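Local coordinates for PHD finger protein 14 (Danio rerio, PDB 7D86) that reads histone H3 tails, preferring the unmodified form, through its zinc-finger PZP module and represses PDGFRA expression in controlling mesenchymal cell proliferation, at residues 18-21 with 25-28; 71-76 with 83-88. All blocks are in the same frame, centred on the assembly; numbering follows the deposited sequence.

Interaction 1 of 2, residues 18-21 with 25-28; sequences DNSE and EIIQ
Ser20 and Ile26 join the two limbs of a surface loop in the first PHD finger by a side-chain-to-backbone hydrogen bond, backed by a small apolar contact; the limb 18-21 is irregular, and 25-28 runs into the short strand 26-28. The evidence for the bond is direct: Ile26 N stands 2.9 Å from Ser20 OG, and the N-H...O angle of 174° is almost straight. Ser20 has its hydroxyl trans to its own nitrogen (chi1 -173°), which reaches OG across to the amide that begins the strand. The same oxygen passes 3.5 Å from Glu25 CA. On the apolar side, Ile26 lays CG1 alongside Ser20 CB at 4.1 Å and extends CD1 to 4.0 Å from Asp18 C, so its longer branch follows the backbone of the first limb. With chi1 -72°, CG1 lies opposite the carbonyl carbon. This is the loop between the first zinc-binding cysteine pair and the small two-stranded antiparallel sheet of the PHD fold, in which 26-28 pairs with 35-37. Ile26 is buried against Thr35, Leu10 and His37, a ligand of the first zinc ion, whose NE2 is hydrogen-bonded to Asn19 O. Replaced by alanine, Ile26 would have no CG1 or CD1, which would probably leave a gap between the Asp18-Ser20 backbone and the zinc-binding His37. Farther out, Glu25 CG comes to 3.1 Å from Glu21 O, a close approach by an aliphatic carbon in which the extended chain carries the carboxylate past that carbonyl. The backbone of Glu25 is hydrogen-bonded to Glu38, tying this limb to the start of helix 38-41.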
ATOM      1  N   ASP A  18      12.150  -1.949  -7.760  1.00 50.94           N
ATOM      2  CA  ASP A  18      12.399  -3.066  -8.662  1.00 55.19           C
ATOM      3  C   ASP A  18      13.687  -3.826  -8.357  1.00 59.36           C
ATOM      4  O   ASP A  18      14.062  -4.715  -9.134  1.00 62.00           O
ATOM      5  CB  ASP A  18      12.420  -2.581 -10.118  1.00 61.04           C
ATOM      6  CG  ASP A  18      13.438  -1.470 -10.363  1.00 68.34           C
ATOM      7  OD1 ASP A  18      14.635  -1.650 -10.052  1.00 72.89           O
ATOM      8  OD2 ASP A  18      13.041  -0.414 -10.897  1.00 70.89           O
ATOM      9  N   ASN A  19      14.371  -3.512  -7.263  1.00 60.52           N
ATOM     10  CA  ASN A  19      15.644  -4.154  -6.963  1.00 67.38           C
ATOM     11  C   ASN A  19      15.392  -5.503  -6.300  1.00 70.52           C
ATOM     12  O   ASN A  19      14.797  -5.571  -5.218  1.00 67.90           O
ATOM     13  CB  ASN A  19      16.496  -3.258  -6.066  1.00 68.73           C
ATOM     14  CG  ASN A  19      17.980  -3.557  -6.182  1.00 74.24           C
ATOM     15  OD1 ASN A  19      18.419  -4.223  -7.119  1.00 78.21           O
ATOM     16  ND2 ASN A  19      18.762  -3.055  -5.231  1.00 75.14           N
ATOM     17  N   SER A  20      15.836  -6.576  -6.947  1.00 77.34           N
ATOM     18  CA  SER A  20      15.690  -7.933  -6.425  1.00 79.81           C
ATOM     19  C   SER A  20      17.076  -8.516  -6.159  1.00 87.82           C
ATOM     20  O   SER A  20      17.575  -9.372  -6.892  1.00 91.20           O
ATOM     21  CB  SER A  20      14.886  -8.800  -7.403  1.00 75.35           C
ATOM     22  OG  SER A  20      14.596 -10.069  -6.842  1.00 72.38           O
ATOM     23  N   GLU A  21      17.696  -8.042  -5.077  1.00 90.36           N
ATOM     24  CA  GLU A  21      19.056  -8.437  -4.727  1.00 97.34           C
ATOM     25  C   GLU A  21      19.086  -9.799  -4.045  1.00101.18           C
ATOM     26  O   GLU A  21      18.156 -10.596  -4.190  1.00101.73           O
ATOM     27  CB  GLU A  21      19.697  -7.382  -3.824  1.00 99.29           C
ATOM     28  CG  GLU A  21      19.885  -6.029  -4.490  1.00100.19           C
ATOM     29  CD  GLU A  21      21.017  -6.024  -5.500  1.00104.44           C
ATOM     30  OE1 GLU A  21      22.068  -6.640  -5.223  1.00107.45           O
ATOM     31  OE2 GLU A  21      20.859  -5.405  -6.573  1.00104.59           O
ATOM     32  N   GLU A  25      14.628 -10.553  -2.119  1.00 67.01           N
ATOM     33  CA  GLU A  25      14.216 -10.844  -3.482  1.00 60.52           C
ATOM     34  C   GLU A  25      12.750 -10.482  -3.680  1.00 47.34           C
ATOM     35  O   GLU A  25      11.962 -10.455  -2.733  1.00 48.44           O
ATOM     36  CB  GLU A  25      14.440 -12.321  -3.816  1.00 70.87           C
ATOM     37  CG  GLU A  25      15.904 -12.724  -3.871  1.00 80.42           C
ATOM     38  CD  GLU A  25      16.119 -14.067  -4.540  1.00 88.44           C
ATOM     39  OE1 GLU A  25      15.286 -14.975  -4.338  1.00 89.61           O
ATOM     40  OE2 GLU A  25      17.120 -14.211  -5.276  1.00 92.86           O
ATOM     41  N   ILE A  26      12.393 -10.195  -4.927  1.00 43.67           N
ATOM     42  CA  ILE A  26      11.006  -9.956  -5.304  1.00 45.18           C
ATOM     43  C   ILE A  26      10.390 -11.300  -5.675  1.00 47.01           C
ATOM     44  O   ILE A  26      10.751 -11.900  -6.690  1.00 49.80           O
ATOM     45  CB  ILE A  26      10.900  -8.952  -6.458  1.00 47.40           C
ATOM     46  CG1 ILE A  26      11.241  -7.542  -5.965  1.00 45.45           C
ATOM     47  CG2 ILE A  26       9.510  -8.993  -7.082  1.00 41.49           C
ATOM     48  CD1 ILE A  26      11.004  -6.453  -6.996  1.00 44.07           C
ATOM     49  N   ILE A  27       9.466 -11.778  -4.851  1.00 47.81           N
ATOM     50  CA  ILE A  27       8.804 -13.050  -5.078  1.00 45.56           C
ATOM     51  C   ILE A  27       7.448 -12.780  -5.709  1.00 41.47           C
ATOM     52  O   ILE A  27       6.915 -11.670  -5.663  1.00 40.26           O
ATOM     53  CB  ILE A  27       8.655 -13.868  -3.777  1.00 47.57           C
ATOM     54  CG1 ILE A  27       7.849 -13.071  -2.748  1.00 45.93           C
ATOM     55  CG2 ILE A  27      10.025 -14.242  -3.226  1.00 47.23           C
ATOM     56  CD1 ILE A  27       7.604 -13.813  -1.452  1.00 49.58           C
ATOM     57  N   GLN A  28       6.879 -13.817  -6.321  1.00 41.81           N
ATOM     58  CA  GLN A  28       5.646 -13.684  -7.077  1.00 39.26           C
ATOM     59  C   GLN A  28       4.676 -14.776  -6.662  1.00 42.05           C
ATOM     60  O   GLN A  28       5.064 -15.945  -6.538  1.00 42.80           O
ATOM     61  CB  GLN A  28       5.913 -13.752  -8.585  1.00 46.06           C
ATOM     62  CG  GLN A  28       4.670 -13.642  -9.445  1.00 50.26           C
ATOM     63  CD  GLN A  28       5.012 -13.485 -10.914  1.00 50.34           C
ATOM     64  OE1 GLN A  28       5.900 -14.166 -11.431  1.00 49.98           O
ATOM     65  NE2 GLN A  28       4.320 -12.573 -11.590  1.00 45.90           N
TER

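Interaction 2 of 2, residues 71-76 with 83-88; sequences VSPSCE and GIFKET. With ZN (zinc ion), chain C.
Pro73 sets its CG over one face of the Phe85 ring, a CH-pi contact supported by a distance of 3.6 Å from CG to the ring centroid and a direction 16° off the ring normal. The carbon is displaced toward the rim, and its nearest ring atom is Phe85 CG at 3.5 Å. Two residues on, Cys75 meets the same ring differently: Cys75 N lies near the ring plane, 3.6 Å from Phe85 CE2, and Cys75 CB approaches that same edge carbon at 3.8 Å. Segment 71-76 therefore bends round the phenylalanine, covering a face with proline and following an edge with cysteine. No hydrogen bond links the two segments; the contact is apolar apart from the passing backbone. Phe85 has CG opposite its carbonyl carbon, which carries the ring from strand 85-87 toward the cysteine-bearing loop. Cys75 turns SG trans to its backbone N (chi1 -175°), bringing the sulfur to 2.4 Å from the zinc ion, while CB remains in contact with the ring. The aromatic side chain thus packs directly beside the first shell of the metal. Cys78, His95 and Cys98 complete that shell. The His95 ring also meets the Phe85 ring, their planes inclined by about 30°, so the phenylalanine adjoins two zinc ligands. Trp93, on strand 93-95, which pairs antiparallel with 85-87, touches both Pro73 and Phe85, and Tyr41 OH is hydrogen-bonded to Phe85 O. A CxxC pair joined on the metal by a histidine from a short antiparallel hairpin and by a further cysteine is consistent with the C2HC pre-PHD zinc finger, the central element of the PHD-zinc knuckle-PHD module.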
ATOM      1  N   VAL A  71      -9.304 -16.475  -1.272  1.00 46.61           N
ATOM      2  CA  VAL A  71     -10.156 -15.302  -1.414  1.00 43.34           C
ATOM      3  C   VAL A  71      -9.496 -14.305  -2.347  1.00 41.76           C
ATOM      4  O   VAL A  71      -8.267 -14.209  -2.422  1.00 41.16           O
ATOM      5  CB  VAL A  71     -10.459 -14.633  -0.056  1.00 42.79           C
ATOM      6  CG1 VAL A  71     -11.485 -15.439   0.725  1.00 53.24           C
ATOM      7  CG2 VAL A  71      -9.185 -14.486   0.739  1.00 42.53           C
ATOM      8  N   SER A  72     -10.332 -13.566  -3.071  1.00 46.17           N
ATOM      9  CA  SER A  72      -9.928 -12.315  -3.697  1.00 49.42           C
ATOM     10  C   SER A  72     -10.521 -11.204  -2.848  1.00 43.05           C
ATOM     11  O   SER A  72     -11.678 -10.818  -3.047  1.00 47.21           O
ATOM     12  CB  SER A  72     -10.413 -12.214  -5.145  1.00 56.76           C
ATOM     13  OG  SER A  72      -9.724 -13.131  -5.970  1.00 63.45           O
ATOM     14  N   PRO A  73      -9.782 -10.686  -1.881  1.00 42.72           N
ATOM     15  CA  PRO A  73     -10.394  -9.843  -0.856  1.00 45.68           C
ATOM     16  C   PRO A  73     -10.577  -8.412  -1.340  1.00 40.57           C
ATOM     17  O   PRO A  73     -10.040  -7.991  -2.362  1.00 40.59           O
ATOM     18  CB  PRO A  73      -9.377  -9.918   0.283  1.00 46.82           C
ATOM     19  CG  PRO A  73      -8.060  -9.998  -0.432  1.00 42.81           C
ATOM     20  CD  PRO A  73      -8.322 -10.801  -1.696  1.00 42.45           C
ATOM     21  N   SER A  74     -11.382  -7.677  -0.585  1.00 43.07           N
ATOM     22  CA  SER A  74     -11.424  -6.226  -0.649  1.00 40.56           C
ATOM     23  C   SER A  74     -10.720  -5.667   0.577  1.00 33.19           C
ATOM     24  O   SER A  74     -10.669  -6.313   1.625  1.00 34.96           O
ATOM     25  CB  SER A  74     -12.864  -5.710  -0.706  1.00 45.04           C
ATOM     26  OG  SER A  74     -13.491  -6.089  -1.922  1.00 51.48           O
ATOM     27  N   CYS A  75     -10.166  -4.466   0.440  1.00 31.32           N
ATOM     28  CA  CYS A  75      -9.505  -3.815   1.560  1.00 33.49           C
ATOM     29  C   CYS A  75     -10.530  -3.101   2.428  1.00 36.64           C
ATOM     30  O   CYS A  75     -11.463  -2.473   1.922  1.00 37.89           O
ATOM     31  CB  CYS A  75      -8.454  -2.818   1.056  1.00 28.88           C
ATOM     32  SG  CYS A  75      -7.478  -2.057   2.374  1.00 29.37           S
ATOM     33  N   GLU A  76     -10.355  -3.197   3.747  1.00 33.29           N
ATOM     34  CA  GLU A  76     -11.214  -2.450   4.655  1.00 33.04           C
ATOM     35  C   GLU A  76     -10.991  -0.948   4.558  1.00 33.58           C
ATOM     36  O   GLU A  76     -11.829  -0.176   5.039  1.00 37.60           O
ATOM     37  CB  GLU A  76     -10.978  -2.904   6.097  1.00 36.28           C
ATOM     38  CG  GLU A  76     -11.384  -4.358   6.357  1.00 39.13           C
ATOM     39  CD  GLU A  76     -12.853  -4.601   6.071  1.00 46.98           C
ATOM     40  OE1 GLU A  76     -13.701  -3.853   6.608  1.00 48.94           O
ATOM     41  OE2 GLU A  76     -13.163  -5.538   5.304  1.00 49.04           O
ATOM     42  N   GLY A  83      -3.116  -5.239  -5.845  1.00 44.03           N
ATOM     43  CA  GLY A  83      -2.112  -5.208  -4.805  1.00 41.42           C
ATOM     44  C   GLY A  83      -2.160  -6.438  -3.915  1.00 37.88           C
ATOM     45  O   GLY A  83      -2.841  -7.427  -4.194  1.00 38.21           O
ATOM     46  N   ILE A  84      -1.413  -6.370  -2.820  1.00 33.48           N
ATOM     47  CA  ILE A  84      -1.233  -7.529  -1.964  1.00 36.10           C
ATOM     48  C   ILE A  84      -1.806  -7.220  -0.584  1.00 36.78           C
ATOM     49  O   ILE A  84      -1.770  -6.078  -0.110  1.00 32.48           O
ATOM     50  CB  ILE A  84       0.254  -7.958  -1.917  1.00 36.70           C
ATOM     51  CG1 ILE A  84       0.364  -9.450  -1.595  1.00 35.63           C
ATOM     52  CG2 ILE A  84       1.058  -7.134  -0.923  1.00 33.60           C
ATOM     53  CD1 ILE A  84       1.745 -10.009  -1.795  1.00 35.90           C
ATOM     54  N   PHE A  85      -2.375  -8.250   0.043  1.00 38.25           N
ATOM     55  CA  PHE A  85      -3.195  -8.120   1.239  1.00 35.82           C
ATOM     56  C   PHE A  85      -2.634  -8.932   2.396  1.00 38.39           C
ATOM     57  O   PHE A  85      -1.940  -9.933   2.205  1.00 30.31           O
ATOM     58  CB  PHE A  85      -4.634  -8.594   0.989  1.00 32.81           C
ATOM     59  CG  PHE A  85      -5.400  -7.753   0.021  1.00 35.66           C
ATOM     60  CD1 PHE A  85      -5.235  -7.921  -1.344  1.00 36.49           C
ATOM     61  CD2 PHE A  85      -6.316  -6.817   0.477  1.00 37.23           C
ATOM     62  CE1 PHE A  85      -5.951  -7.154  -2.243  1.00 40.41           C
ATOM     63  CE2 PHE A  85      -7.042  -6.048  -0.415  1.00 39.23           C
ATOM     64  CZ  PHE A  85      -6.855  -6.215  -1.782  1.00 39.47           C
ATOM     65  N   LYS A  86      -2.967  -8.481   3.610  1.00 36.45           N
ATOM     66  CA  LYS A  86      -2.774  -9.238   4.840  1.00 36.27           C
ATOM     67  C   LYS A  86      -4.089  -9.285   5.604  1.00 32.95           C
ATOM     68  O   LYS A  86      -4.908  -8.364   5.516  1.00 34.06           O
ATOM     69  CB  LYS A  86      -1.690  -8.611   5.752  1.00 37.73           C
ATOM     70  CG  LYS A  86      -0.246  -8.785   5.293  1.00 41.97           C
ATOM     71  CD  LYS A  86       0.309 -10.145   5.689  1.00 42.44           C
ATOM     72  CE  LYS A  86       1.824 -10.203   5.525  1.00 44.36           C
ATOM     73  NZ  LYS A  86       2.364 -11.570   5.766  1.00 51.52           N
ATOM     74  N   GLU A  87      -4.269 -10.343   6.391  1.00 30.17           N
ATOM     75  CA  GLU A  87      -5.489 -10.516   7.165  1.00 35.84           C
ATOM     76  C   GLU A  87      -5.437  -9.683   8.441  1.00 35.08           C
ATOM     77  O   GLU A  87      -4.378  -9.540   9.059  1.00 35.38           O
ATOM     78  CB  GLU A  87      -5.690 -11.999   7.504  1.00 37.07           C
ATOM     79  CG  GLU A  87      -7.098 -12.359   7.934  1.00 42.52           C
ATOM     80  CD  GLU A  87      -7.330 -13.870   7.963  1.00 50.75           C
ATOM     81  OE1 GLU A  87      -6.342 -14.635   8.039  1.00 50.06           O
ATOM     82  OE2 GLU A  87      -8.504 -14.289   7.897  1.00 55.42           O
ATOM     83  N   THR A  88      -6.584  -9.128   8.834  1.00 37.23           N
ATOM     84  CA  THR A  88      -6.683  -8.402  10.098  1.00 35.77           C
ATOM     85  C   THR A  88      -7.028  -9.354  11.236  1.00 40.98           C
ATOM     86  O   THR A  88      -7.310 -10.538  11.032  1.00 39.37           O
ATOM     87  CB  THR A  88      -7.731  -7.292  10.043  1.00 30.90           C
ATOM     88  OG1 THR A  88      -9.049  -7.862  10.095  1.00 34.64           O
ATOM     89  CG2 THR A  88      -7.577  -6.468   8.777  1.00 34.70           C
TER
HETATM   90 ZN    ZN C 502      -6.346  -0.743   0.740  1.00 32.58          ZN

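How the interactions relate
Both contacts bring an irregular segment against the first strand of a two-stranded antiparallel sheet, but in different zinc fingers. Interaction 1 belongs to the first PHD finger and is largely a surface contact, its centre about 17 Å from that of the chain; interaction 2, in the C2HC finger, is partly buried, its centre about 11 Å from that of the chain. Their chemistry follows: a polar link with one buried aliphatic residue in the former, aromatic packing without a cross-segment hydrogen bond in the latter. Only interaction 2 contains a metal ligand, whereas interaction 1 only borders ligands of another zinc ion through Ile26. They are consecutive along the chain, their centres 21 Å apart, and do not touch.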